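Local coordinates for RIM-binding protein, isoform F (Drosophila melanogaster, PDB 4Z8A) that probably acts as a scaffold at synaptic active zones, its third SH3 domain binding a peptide derived from the calcium channel Cacophony, at residues L37-G42 with L67-F72. Numbering follows the deposited sequence. Where two conformers were deposited one is given.
Sequences LCFKTG and LVPSNF
L37 and L67 are joined by the one hydrogen bond between 37-42 and 67-72: L37 N donates to L67 O over 2.9 Å, with an N-H...O angle of 162°. L67 is also backbone-bonded to V35 of helix 32-35, so this strand residue is held from both V35 and L37. In SH3 terms, 37-42 belongs to the returning part of the RT loop and leads into strand 44-48.

Apolar packing supplies the rest. L37 and V68 run alongside each other in the same direction, L37 CB resting 3.7 Å from V68 CG1. With CG anti to the backbone N (chi1 -169°), L37 also brings CD2 against the same methyl, and beta-branched V68 suits a strand position that must fill this space close to the backbone. V68 CG1 is shared, since F39 CE2 approaches it obliquely at 3.9 Å. F39 holds its ring between its own N and carbonyl carbon (chi1 53°), sending the far edge toward 67-72. At that edge, near the ring plane, lie P69 CD, 4.0 Å from F39 CE2, and F72 CB, 4.0 Å from F39 CZ. A flat, rigid ring is well suited to reaching all three residues, and L61 and A17 also touch it.

Beyond its CB, F72 meets Y21 edge-to-face. The 3-10 turn 70-72, closed by F72 N to P69 O, is the one that characteristically follows the fourth strand in SH3 domains. The chemistry is thus mainly hydrophobic: apolar side chains join 37-42 to the strand end and to the 3-10 turn, whose N71 and F72 meet the bound peptide, and L37 O is buried without a polar partner.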
# COMPACT_ATOMS: atom_id res chain seq x y z
N LEU A 37 -5.21 -4.39 4.12
CA LEU A 37 -4.46 -4.54 5.35
C LEU A 37 -4.63 -3.30 6.25
O LEU A 37 -4.65 -2.17 5.75
CB LEU A 37 -2.99 -4.78 4.99
CG LEU A 37 -1.94 -5.22 6.00
CD1 LEU A 37 -2.35 -6.52 6.64
CD2 LEU A 37 -0.61 -5.40 5.26
N CYS A 38 -4.79 -3.54 7.55
CA CYS A 38 -4.81 -2.47 8.54
C CYS A 38 -3.39 -2.13 9.02
O CYS A 38 -2.58 -3.03 9.20
CB CYS A 38 -5.69 -2.91 9.72
SG CYS A 38 -6.05 -1.65 10.93
N PHE A 39 -3.09 -0.85 9.25
CA PHE A 39 -1.77 -0.51 9.79
C PHE A 39 -1.76 0.85 10.47
O PHE A 39 -2.72 1.62 10.35
CB PHE A 39 -0.69 -0.56 8.70
CG PHE A 39 -1.00 0.28 7.48
CD1 PHE A 39 -0.68 1.62 7.44
CD2 PHE A 39 -1.63 -0.29 6.38
CE1 PHE A 39 -0.96 2.38 6.32
CE2 PHE A 39 -1.91 0.45 5.27
CZ PHE A 39 -1.57 1.80 5.24
N LYS A 40 -0.67 1.13 11.19
CA LYS A 40 -0.52 2.38 11.94
C LYS A 40 0.71 3.15 11.49
O LYS A 40 1.70 2.58 11.02
CB LYS A 40 -0.44 2.10 13.44
CG LYS A 40 -1.70 1.44 14.02
CD LYS A 40 -2.86 2.42 14.13
CE LYS A 40 -4.05 1.80 14.86
NZ LYS A 40 -5.08 2.81 15.21
N THR A 41 0.66 4.46 11.65
CA THR A 41 1.80 5.31 11.35
C THR A 41 3.10 4.76 11.95
O THR A 41 3.12 4.39 13.11
CB THR A 41 1.56 6.70 11.90
OG1 THR A 41 0.38 7.24 11.31
CG2 THR A 41 2.76 7.65 11.62
N GLY A 42 4.17 4.73 11.17
CA GLY A 42 5.46 4.26 11.70
C GLY A 42 5.71 2.78 11.49
O GLY A 42 6.86 2.33 11.60
N LEU A 67 -3.82 -5.90 0.55
CA LEU A 67 -3.56 -4.72 -0.25
C LEU A 67 -3.48 -3.48 0.64
O LEU A 67 -4.24 -3.31 1.58
CB LEU A 67 -4.66 -4.55 -1.31
CG LEU A 67 -4.76 -5.68 -2.34
CD1 LEU A 67 -5.98 -5.45 -3.25
CD2 LEU A 67 -3.50 -5.80 -3.18
N VAL A 68 -2.54 -2.60 0.30
CA VAL A 68 -2.34 -1.34 1.02
C VAL A 68 -2.34 -0.15 0.05
O VAL A 68 -1.80 -0.23 -1.05
CB VAL A 68 -1.02 -1.37 1.83
CG1 VAL A 68 -1.03 -2.51 2.82
CG2 VAL A 68 0.16 -1.52 0.91
N PRO A 69 -2.99 0.95 0.44
CA PRO A 69 -3.07 2.13 -0.43
C PRO A 69 -1.73 2.86 -0.53
O PRO A 69 -1.18 3.28 0.48
CB PRO A 69 -4.11 3.02 0.26
CG PRO A 69 -4.04 2.68 1.68
CD PRO A 69 -3.64 1.17 1.75
N SER A 70 -1.21 3.01 -1.75
CA SER A 70 0.12 3.59 -1.95
C SER A 70 0.23 4.99 -1.37
O SER A 70 1.30 5.41 -0.95
CB SER A 70 0.45 3.60 -3.43
OG SER A 70 -0.51 4.36 -4.16
N ASN A 71 -0.89 5.72 -1.32
CA ASN A 71 -0.83 7.11 -0.93
C ASN A 71 -0.76 7.30 0.58
O ASN A 71 -0.66 8.42 1.03
CB ASN A 71 -2.00 7.91 -1.55
CG ASN A 71 -3.37 7.36 -1.22
OD1 ASN A 71 -3.54 6.19 -0.90
ND2 ASN A 71 -4.39 8.23 -1.33
N PHE A 72 -0.75 6.21 1.35
CA PHE A 72 -0.58 6.31 2.79
C PHE A 72 0.86 6.00 3.22
O PHE A 72 1.18 6.07 4.40
CB PHE A 72 -1.55 5.36 3.52
CG PHE A 72 -2.91 5.95 3.75
CD1 PHE A 72 -3.70 6.31 2.68
CD2 PHE A 72 -3.41 6.11 5.04
CE1 PHE A 72 -4.96 6.88 2.87
CE2 PHE A 72 -4.67 6.66 5.25
CZ PHE A 72 -5.44 7.05 4.16